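Local coordinates for protein terminase, large subunit (Enterobacteria phage P22, PDB 4DKW) that drives ATP-powered packaging of viral DNA into empty capsids and cuts the genome to start and end packaging, this chain being its C-terminal nuclease domain, at residues A[81-86]-A[107-112]; A[26-31]-A[42-47]; A[115-120]-A[182-187]. All coordinates share one frame; numbering follows the deposited sequence.

Interaction 1 (A[81-86]-A[107-112])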
loop_
_atom_site.group_PDB
_atom_site.type_symbol
_atom_site.label_atom_id
_atom_site.label_comp_id
_atom_site.label_asym_id
_atom_site.label_seq_id
_atom_site.Cartn_x
_atom_site.Cartn_y
_atom_site.Cartn_z
ATOM N N ILE A 81 3.953 -0.464 13.705
ATOM C CA ILE A 81 2.783 -0.151 12.878
ATOM C C ILE A 81 2.186 -1.430 12.287
ATOM O O ILE A 81 2.916 -2.224 11.693
ATOM C CB ILE A 81 3.168 0.789 11.722
ATOM C CG1 ILE A 81 3.945 2.001 12.248
ATOM C CG2 ILE A 81 1.947 1.191 10.940
ATOM C CD1 ILE A 81 3.249 2.757 13.374
ATOM N N PRO A 82 0.865 -1.643 12.450
ATOM C CA PRO A 82 0.233 -2.850 11.893
ATOM C C PRO A 82 0.442 -2.920 10.382
ATOM O O PRO A 82 0.396 -1.883 9.714
ATOM C CB PRO A 82 -1.256 -2.654 12.203
ATOM C CG PRO A 82 -1.307 -1.601 13.261
ATOM C CD PRO A 82 -0.120 -0.730 13.055
ATOM N N VAL A 83 0.679 -4.115 9.853
ATOM C CA VAL A 83 0.973 -4.275 8.432
ATOM C C VAL A 83 -0.069 -5.124 7.714
ATOM O O VAL A 83 -0.325 -6.266 8.104
ATOM C CB VAL A 83 2.357 -4.918 8.217
ATOM C CG1 VAL A 83 2.644 -5.104 6.728
ATOM C CG2 VAL A 83 3.432 -4.076 8.872
ATOM N N ALA A 84 -0.676 -4.557 6.672
ATOM C CA ALA A 84 -1.600 -5.304 5.812
ATOM C C ALA A 84 -0.788 -6.039 4.743
ATOM O O ALA A 84 0.272 -5.569 4.339
ATOM C CB ALA A 84 -2.636 -4.362 5.166
ATOM N N TRP A 85 -1.270 -7.196 4.305
ATOM C CA TRP A 85 -0.525 -8.018 3.360
ATOM C C TRP A 85 -1.459 -8.945 2.585
ATOM O O TRP A 85 -2.536 -9.289 3.074
ATOM C CB TRP A 85 0.539 -8.824 4.100
ATOM C CG TRP A 85 0.021 -9.530 5.292
ATOM C CD1 TRP A 85 -0.044 -9.055 6.562
ATOM C CD2 TRP A 85 -0.503 -10.860 5.329
ATOM N NE1 TRP A 85 -0.588 -10.011 7.400
ATOM C CE2 TRP A 85 -0.875 -11.128 6.663
ATOM C CE3 TRP A 85 -0.699 -11.847 4.362
ATOM C CZ2 TRP A 85 -1.431 -12.346 7.048
ATOM C CZ3 TRP A 85 -1.245 -13.048 4.744
ATOM C CH2 TRP A 85 -1.605 -13.290 6.077
ATOM N N PRO A 86 -1.054 -9.346 1.366
ATOM C CA PRO A 86 -1.934 -10.087 0.456
ATOM C C PRO A 86 -1.851 -11.599 0.585
ATOM O O PRO A 86 -1.154 -12.111 1.462
ATOM C CB PRO A 86 -1.362 -9.727 -0.907
ATOM C CG PRO A 86 0.102 -9.651 -0.640
ATOM C CD PRO A 86 0.209 -8.975 0.700
ATOM N N ALA A 107 10.990 -11.086 11.364
ATOM C CA ALA A 107 11.953 -10.032 11.058
ATOM C C ALA A 107 11.682 -8.759 11.865
ATOM O O ALA A 107 12.537 -7.880 11.955
ATOM C CB ALA A 107 11.955 -9.729 9.563
ATOM N N GLY A 108 10.491 -8.661 12.446
ATOM C CA GLY A 108 10.183 -7.555 13.335
ATOM C C GLY A 108 8.928 -6.764 12.994
ATOM O O GLY A 108 8.471 -5.925 13.778
ATOM N N PHE A 109 8.366 -7.011 11.821
ATOM C CA PHE A 109 7.177 -6.284 11.423
ATOM C C PHE A 109 5.960 -6.720 12.241
ATOM O O PHE A 109 5.820 -7.901 12.589
ATOM C CB PHE A 109 6.876 -6.510 9.950
ATOM C CG PHE A 109 7.855 -5.870 9.005
ATOM C CD1 PHE A 109 7.756 -4.521 8.685
ATOM C CD2 PHE A 109 8.850 -6.624 8.399
ATOM C CE1 PHE A 109 8.643 -3.931 7.803
ATOM C CE2 PHE A 109 9.744 -6.038 7.513
ATOM C CZ PHE A 109 9.637 -4.692 7.217
ATOM N N SER A 110 5.080 -5.762 12.535
ATOM C CA SER A 110 3.814 -6.059 13.200
ATOM C C SER A 110 2.756 -6.472 12.174
ATOM O O SER A 110 1.823 -5.731 11.864
ATOM C CB SER A 110 3.353 -4.852 14.015
ATOM O OG SER A 110 4.384 -4.428 14.891
ATOM N N MET A 111 2.926 -7.669 11.642
ATOM C CA MET A 111 2.047 -8.190 10.615
ATOM C C MET A 111 0.661 -8.481 11.189
ATOM O O MET A 111 0.543 -9.083 12.248
ATOM C CB MET A 111 2.691 -9.435 10.014
ATOM C CG MET A 111 4.040 -9.112 9.367
ATOM S SD MET A 111 3.743 -8.452 7.745
ATOM C CE MET A 111 5.164 -7.480 7.334
ATOM N N LEU A 112 -0.379 -8.011 10.506
ATOM C CA LEU A 112 -1.756 -8.280 10.920
ATOM C C LEU A 112 -2.072 -9.783 10.785
ATOM O O LEU A 112 -1.519 -10.464 9.916
ATOM C CB LEU A 112 -2.747 -7.422 10.116
ATOM C CG LEU A 112 -2.847 -5.955 10.558
ATOM C CD1 LEU A 112 -3.563 -5.085 9.528
ATOM C CD2 LEU A 112 -3.544 -5.851 11.906
HETATM O O HOH W 1 5.372 -3.139 11.460
#
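Ile81 meets Ser110 through a water: Ile81 O accepts from it at 2.6 Å, while Ser110 N donates to it at 2.8 Å. Pro82 has no N-H to offer a neighbouring strand, but its CB lies against Leu112 CD2, a fit of two apolar groups. Val83 pairs with Met111 in parallel fashion. Its N donates to Ser110 O over 2.8 Å in a bent bond (136°), and its O receives Leu112 N almost straight (167°). The branched Val83 suits an extended strand; with CG1 anti to the backbone N (chi1 179°), that methyl reaches Met111 CE at 3.5 Å. Beyond Ala84, Trp85 adds a side-chain bond: NE1 donates to Leu112 O at 2.7 Å, the acceptor lying near the indole plane. Met111 SD stands obliquely to the same indole, 4.7 Å from the centroid of the five-membered ring, a Met-aromatic contact. The parallel strands 82-84 and 110-111 are linked through helix 97-107 as a beta-alpha-beta unit, Lys101 of the helix touching Trp85 and Met111. Two backbone bonds, an indole N-H and a shared water thus satisfy polar atoms along this short buried pairing, and the bent Met111 side chain fits between Val83 and the indole.

Interaction 2 (A[26-31]-A[42-47])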
loop_
_atom_site.group_PDB
_atom_site.type_symbol
_atom_site.label_atom_id
_atom_site.label_comp_id
_atom_site.label_asym_id
_atom_site.label_seq_id
_atom_site.Cartn_x
_atom_site.Cartn_y
_atom_site.Cartn_z
ATOM N N PHE A 26 -4.012 11.524 13.827
ATOM C CA PHE A 26 -4.101 10.790 12.560
ATOM C C PHE A 26 -3.906 9.328 12.861
ATOM O O PHE A 26 -3.257 8.990 13.838
ATOM C CB PHE A 26 -3.034 11.219 11.544
ATOM C CG PHE A 26 -3.353 12.495 10.802
ATOM C CD1 PHE A 26 -4.287 13.396 11.293
ATOM C CD2 PHE A 26 -2.703 12.792 9.614
ATOM C CE1 PHE A 26 -4.559 14.560 10.617
ATOM C CE2 PHE A 26 -2.975 13.957 8.936
ATOM C CZ PHE A 26 -3.905 14.838 9.432
ATOM N N TYR A 27 -4.473 8.469 12.022
ATOM C CA TYR A 27 -4.258 7.035 12.135
ATOM C C TYR A 27 -3.188 6.557 11.153
ATOM O O TYR A 27 -2.997 7.151 10.090
ATOM C CB TYR A 27 -5.568 6.286 11.921
ATOM C CG TYR A 27 -6.512 6.456 13.079
ATOM C CD1 TYR A 27 -6.793 5.394 13.927
ATOM C CD2 TYR A 27 -7.100 7.687 13.347
ATOM C CE1 TYR A 27 -7.647 5.542 14.991
ATOM C CE2 TYR A 27 -7.957 7.848 14.412
ATOM C CZ TYR A 27 -8.230 6.776 15.231
ATOM O OH TYR A 27 -9.090 6.918 16.298
ATOM N N VAL A 28 -2.486 5.492 11.526
ATOM C CA VAL A 28 -1.327 5.021 10.773
ATOM C C VAL A 28 -1.423 3.523 10.508
ATOM O O VAL A 28 -1.730 2.748 11.409
ATOM C CB VAL A 28 0.000 5.304 11.537
ATOM C CG1 VAL A 28 1.198 4.853 10.711
ATOM C CG2 VAL A 28 0.126 6.787 11.900
ATOM N N ILE A 29 -1.171 3.123 9.266
ATOM C CA ILE A 29 -1.126 1.707 8.906
ATOM C C ILE A 29 -0.073 1.480 7.825
ATOM O O ILE A 29 0.162 2.339 6.977
ATOM C CB ILE A 29 -2.520 1.156 8.466
ATOM C CG1 ILE A 29 -2.498 -0.371 8.386
ATOM C CG2 ILE A 29 -2.991 1.771 7.143
ATOM C CD1 ILE A 29 -3.813 -0.976 8.033
ATOM N N ASP A 30 0.592 0.335 7.903
ATOM C CA ASP A 30 1.584 -0.054 6.913
ATOM C C ASP A 30 1.007 -1.155 6.046
ATOM O O ASP A 30 0.012 -1.795 6.412
ATOM C CB ASP A 30 2.859 -0.573 7.596
ATOM C CG ASP A 30 3.846 0.531 7.912
ATOM O OD1 ASP A 30 3.408 1.676 8.138
ATOM O OD2 ASP A 30 5.062 0.248 7.933
ATOM N N ALA A 31 1.636 -1.382 4.901
ATOM C CA ALA A 31 1.240 -2.497 4.065
ATOM C C ALA A 31 2.429 -3.056 3.302
ATOM O O ALA A 31 3.415 -2.351 3.053
ATOM C CB ALA A 31 0.122 -2.094 3.127
ATOM N N HIS A 42 6.984 -1.888 0.747
ATOM C CA HIS A 42 6.415 -1.616 2.060
ATOM C C HIS A 42 6.025 -0.141 2.113
ATOM O O HIS A 42 6.856 0.725 1.832
ATOM C CB HIS A 42 7.418 -1.937 3.171
ATOM C CG HIS A 42 6.802 -1.987 4.536
ATOM N ND1 HIS A 42 6.261 -3.139 5.062
ATOM C CD2 HIS A 42 6.611 -1.021 5.463
ATOM C CE1 HIS A 42 5.775 -2.881 6.264
ATOM N NE2 HIS A 42 5.981 -1.609 6.534
ATOM N N ILE A 43 4.769 0.145 2.454
ATOM C CA ILE A 43 4.271 1.521 2.448
ATOM C C ILE A 43 3.702 1.904 3.797
ATOM O O ILE A 43 3.417 1.048 4.626
ATOM C CB ILE A 43 3.185 1.756 1.359
ATOM C CG1 ILE A 43 1.927 0.913 1.629
ATOM C CG2 ILE A 43 3.753 1.450 -0.034
ATOM C CD1 ILE A 43 0.810 1.580 2.505
ATOM N N GLN A 44 3.533 3.202 4.006
ATOM C CA GLN A 44 2.841 3.694 5.187
ATOM C C GLN A 44 1.809 4.725 4.760
ATOM O O GLN A 44 2.103 5.663 4.015
ATOM C CB GLN A 44 3.803 4.295 6.223
ATOM C CG GLN A 44 3.095 4.791 7.486
ATOM C CD GLN A 44 4.063 5.143 8.597
ATOM O OE1 GLN A 44 4.324 6.315 8.859
ATOM N NE2 GLN A 44 4.611 4.124 9.252
ATOM N N LEU A 45 0.595 4.534 5.247
ATOM C CA LEU A 45 -0.514 5.376 4.903
ATOM C C LEU A 45 -0.980 6.075 6.173
ATOM O O LEU A 45 -1.068 5.450 7.232
ATOM C CB LEU A 45 -1.612 4.472 4.346
ATOM C CG LEU A 45 -2.829 4.987 3.605
ATOM C CD1 LEU A 45 -2.430 5.774 2.348
ATOM C CD2 LEU A 45 -3.681 3.782 3.253
ATOM N N TRP A 46 -1.245 7.375 6.086
ATOM C CA TRP A 46 -1.826 8.094 7.214
ATOM C C TRP A 46 -3.265 8.410 6.873
ATOM O O TRP A 46 -3.577 8.727 5.721
ATOM C CB TRP A 46 -1.077 9.392 7.498
ATOM C CG TRP A 46 0.356 9.207 7.852
ATOM C CD1 TRP A 46 0.993 8.031 8.126
ATOM C CD2 TRP A 46 1.343 10.239 7.967
ATOM N NE1 TRP A 46 2.316 8.266 8.411
ATOM C CE2 TRP A 46 2.556 9.612 8.323
ATOM C CE3 TRP A 46 1.314 11.633 7.814
ATOM C CZ2 TRP A 46 3.736 10.337 8.513
ATOM C CZ3 TRP A 46 2.487 12.349 8.008
ATOM C CH2 TRP A 46 3.682 11.700 8.354
ATOM N N TRP A 47 -4.136 8.304 7.873
ATOM C CA TRP A 47 -5.563 8.564 7.705
ATOM C C TRP A 47 -6.043 9.615 8.718
ATOM O O TRP A 47 -6.036 9.388 9.926
ATOM C CB TRP A 47 -6.365 7.267 7.873
ATOM C CG TRP A 47 -7.815 7.385 7.529
ATOM C CD1 TRP A 47 -8.419 8.398 6.834
ATOM C CD2 TRP A 47 -8.849 6.439 7.844
ATOM N NE1 TRP A 47 -9.767 8.152 6.713
ATOM C CE2 TRP A 47 -10.056 6.964 7.316
ATOM C CE3 TRP A 47 -8.870 5.222 8.514
ATOM C CZ2 TRP A 47 -11.283 6.280 7.447
ATOM C CZ3 TRP A 47 -10.083 4.555 8.644
ATOM C CH2 TRP A 47 -11.272 5.086 8.114
#
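Val28 and Trp46 lie side by side on one face of this antiparallel pair, Val28 CG2 4.1 Å from Trp46 CD1. On the other face Ile29 CG2 packs beside Leu45 CB, and Ala31 CB takes Ile43 CD1 at 3.8 Å. Beta-branched Val28, Ile29 and Ile43 and the aromatic Trp46 suit the extended, buried strands 27-33 and 40-48, a hairpin of the RNase H-like sheet, while the small Ala31 admits the Ile43 side chain. Six backbone bonds join Tyr27 with Trp47, Ile29 with Leu45 and Ala31 with Ile43; Leu45 N to Ile29 O is almost straight (178°).

Outward along the Val28 face runs a polar chain. Trp46 NE1 donates to Gln44 OE1 at 2.8 Å. The extended Gln44, its CG anti to the backbone N (chi1 -179°), passes over Val28 CG1 and gives NE2 to the syn lone pair of Asp30 OD1 at 2.9 Å. His42 NE2 donates to Asp30 OD2 over 2.5 Å on the anti side, with ring and carboxylate planes 67° apart. Gln32 OE1 accepts from His42 ND1, and Trp77 O takes Gln44 NE2 as well. The buried carboxylate is therefore gripped through both oxygens, which fixes its rotation and would probably favour its charged form, perhaps with a protonated imidazole beside it.

Interaction 3 (A[115-120]-A[182-187])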
loop_
_atom_site.group_PDB
_atom_site.type_symbol
_atom_site.label_atom_id
_atom_site.label_comp_id
_atom_site.label_asym_id
_atom_site.label_seq_id
_atom_site.Cartn_x
_atom_site.Cartn_y
_atom_site.Cartn_z
ATOM N N HIS A 115 -5.027 -11.806 6.025
ATOM C CA HIS A 115 -4.717 -11.140 4.760
ATOM C C HIS A 115 -5.648 -9.968 4.505
ATOM O O HIS A 115 -6.696 -9.862 5.138
ATOM C CB HIS A 115 -4.767 -12.132 3.579
ATOM C CG HIS A 115 -6.189 -12.544 3.193
ATOM N ND1 HIS A 115 -7.022 -13.137 4.065
ATOM C CD2 HIS A 115 -6.825 -12.410 2.021
ATOM C CE1 HIS A 115 -8.180 -13.387 3.461
ATOM N NE2 HIS A 115 -8.098 -12.942 2.227
ATOM N N ALA A 116 -5.258 -9.087 3.592
ATOM C CA ALA A 116 -5.981 -7.841 3.394
ATOM C C ALA A 116 -7.338 -8.087 2.774
ATOM O O ALA A 116 -7.444 -8.643 1.677
ATOM C CB ALA A 116 -5.169 -6.881 2.519
ATOM N N THR A 117 -8.379 -7.673 3.489
ATOM C CA THR A 117 -9.740 -7.703 2.958
ATOM C C THR A 117 -10.485 -6.400 3.255
ATOM O O THR A 117 -10.157 -5.689 4.203
ATOM C CB THR A 117 -10.546 -8.885 3.536
ATOM O OG1 THR A 117 -10.634 -8.770 4.964
ATOM C CG2 THR A 117 -9.890 -10.208 3.185
ATOM N N PHE A 118 -11.527 -6.135 2.476
ATOM C CA PHE A 118 -12.503 -5.123 2.833
ATOM C C PHE A 118 -13.265 -5.668 4.035
ATOM O O PHE A 118 -13.115 -6.836 4.386
ATOM C CB PHE A 118 -13.464 -4.865 1.673
ATOM C CG PHE A 118 -12.847 -4.117 0.527
ATOM C CD1 PHE A 118 -12.707 -2.741 0.576
ATOM C CD2 PHE A 118 -12.412 -4.790 -0.601
ATOM C CE1 PHE A 118 -12.141 -2.052 -0.477
ATOM C CE2 PHE A 118 -11.845 -4.106 -1.656
ATOM C CZ PHE A 118 -11.710 -2.735 -1.595
ATOM N N PRO A 119 -14.077 -4.831 4.667
ATOM C CA PRO A 119 -14.811 -5.248 5.865
ATOM C C PRO A 119 -15.662 -6.497 5.639
ATOM O O PRO A 119 -15.827 -7.297 6.558
ATOM C CB PRO A 119 -15.713 -4.043 6.165
ATOM C CG PRO A 119 -15.216 -2.911 5.291
ATOM C CD PRO A 119 -13.992 -3.367 4.564
ATOM N N ASP A 120 -16.193 -6.661 4.432
ATOM C CA ASP A 120 -17.093 -7.775 4.141
ATOM C C ASP A 120 -16.375 -9.061 3.729
ATOM O O ASP A 120 -17.020 -10.041 3.364
ATOM C CB ASP A 120 -18.119 -7.374 3.078
ATOM C CG ASP A 120 -17.503 -7.197 1.705
ATOM O OD1 ASP A 120 -16.261 -7.257 1.594
ATOM O OD2 ASP A 120 -18.263 -6.995 0.736
ATOM N N MET A 182 -7.538 -2.286 4.672
ATOM C CA MET A 182 -7.438 -2.679 6.072
ATOM C C MET A 182 -7.376 -1.494 7.034
ATOM O O MET A 182 -6.956 -1.652 8.176
ATOM C CB MET A 182 -6.212 -3.568 6.276
ATOM C CG MET A 182 -6.317 -4.906 5.587
ATOM S SD MET A 182 -7.496 -6.026 6.381
ATOM C CE MET A 182 -6.465 -6.888 7.560
ATOM N N ARG A 183 -7.814 -0.323 6.577
ATOM C CA ARG A 183 -7.718 0.903 7.363
ATOM C C ARG A 183 -8.422 0.828 8.717
ATOM O O ARG A 183 -8.119 1.617 9.614
ATOM C CB ARG A 183 -8.208 2.108 6.555
ATOM C CG ARG A 183 -9.680 2.094 6.203
ATOM C CD ARG A 183 -9.988 3.209 5.239
ATOM N NE ARG A 183 -11.407 3.285 4.896
ATOM C CZ ARG A 183 -12.009 2.499 4.007
ATOM N NH1 ARG A 183 -11.324 1.556 3.373
ATOM N NH2 ARG A 183 -13.301 2.649 3.755
ATOM N N ARG A 184 -9.332 -0.133 8.885
ATOM C CA ARG A 184 -10.005 -0.307 10.181
ATOM C C ARG A 184 -9.028 -0.766 11.270
ATOM O O ARG A 184 -9.336 -0.691 12.462
ATOM C CB ARG A 184 -11.182 -1.284 10.074
ATOM C CG ARG A 184 -10.793 -2.701 9.612
ATOM C CD ARG A 184 -12.016 -3.515 9.194
ATOM N NE ARG A 184 -11.664 -4.860 8.738
ATOM C CZ ARG A 184 -11.221 -5.140 7.514
ATOM N NH1 ARG A 184 -11.066 -4.162 6.626
ATOM N NH2 ARG A 184 -10.925 -6.394 7.174
ATOM N N PHE A 185 -7.857 -1.247 10.848
ATOM C CA PHE A 185 -6.806 -1.680 11.766
ATOM C C PHE A 185 -5.718 -0.627 11.996
ATOM O O PHE A 185 -4.816 -0.834 12.813
ATOM C CB PHE A 185 -6.187 -3.000 11.310
ATOM C CG PHE A 185 -7.153 -4.141 11.317
ATOM C CD1 PHE A 185 -7.584 -4.693 12.510
ATOM C CD2 PHE A 185 -7.649 -4.647 10.130
ATOM C CE1 PHE A 185 -8.472 -5.728 12.519
ATOM C CE2 PHE A 185 -8.540 -5.681 10.140
ATOM C CZ PHE A 185 -8.954 -6.246 11.337
ATOM N N ALA A 186 -5.803 0.492 11.277
ATOM C CA ALA A 186 -4.891 1.615 11.476
ATOM C C ALA A 186 -4.959 2.096 12.922
ATOM O O ALA A 186 -6.035 2.167 13.517
ATOM C CB ALA A 186 -5.216 2.740 10.511
ATOM N N ARG A 187 -3.804 2.417 13.494
ATOM C CA ARG A 187 -3.745 2.831 14.889
ATOM C C ARG A 187 -3.481 4.337 15.021
ATOM O O ARG A 187 -2.736 4.918 14.232
ATOM C CB ARG A 187 -2.680 2.022 15.633
ATOM C CG ARG A 187 -1.250 2.320 15.190
ATOM C CD ARG A 187 -0.228 1.422 15.886
ATOM N NE ARG A 187 -0.381 1.392 17.339
ATOM C CZ ARG A 187 0.532 0.908 18.178
ATOM N NH1 ARG A 187 1.678 0.425 17.715
ATOM N NH2 ARG A 187 0.305 0.920 19.483
#
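Thr117 O is the polar focus where residues 115-120 meet 182-187, for both end nitrogens of Arg184 converge on it. NH1 donates over 3.0 Å at an angle of 153°, and NH2 over 3.1 Å in a more bent bond. The oxygen lies at the guanidinium edge, within its plane, but the two donors come from the same face of the peptide: NH1 is tilted moderately from the carbonyl plane and NH2 stands well above it. One acceptor thus serves two N-H groups. Arginine suits this place because its extended chain spans the gap and ends in a fork; CG sits between the backbone N and the carbonyl carbon (chi1 60°), and the arm beyond is straight as far as NE.

Carbon groups lie over both faces of the guanidinium. Pro119 CA sits over the centre of one face, with the proline CD 3.7 Å from NH1, while Phe185 CD2 lies near the rim of the opposite face.

In the RNase H-like nuclease fold, the loop leaving strand 110-111 here meets the turn that follows helix 171-181, the helix whose first residue, Asp171, binds magnesium. That turn is a short 3-10 segment, in which Phe185 N donates to Met182 O at 2.8 Å and Ala186 N to Arg183 O.

The amide of Thr117 has a softer partner: its N-H points at Met182 SD, 3.4 Å from N, a weak though fairly straight bond. Methionine suits the spot because it can accept there and still be apolar: its bent chain lays CG against Ala116 CB at 3.8 Å and carries CE toward His115 O. Met182 also touches Ile29 and Ala84 of the sheet.

How the interactions relate
Along the chain the three contacts come in series: the hairpin of interaction 2 first, then the beta-alpha-beta unit of interaction 1, then interaction 3. Their centres are 11 to 12 Å apart, and each touches the other two. Strand 27-33 is the common element: it pairs antiparallel with 40-48 in interaction 2, parallel with 82-84 of interaction 1, and antiparallel with 187-188, reached by the end of interaction 3. Pro82 and Ala84 bond to the Asp30 backbone, Val28 to Arg187, and Trp85 to Ala116. The same strand runs on to Asp33, which with Asp171, at the start of helix 171-181, binds magnesium, so the contacts build the sheet and adjoining loops beside the nuclease site.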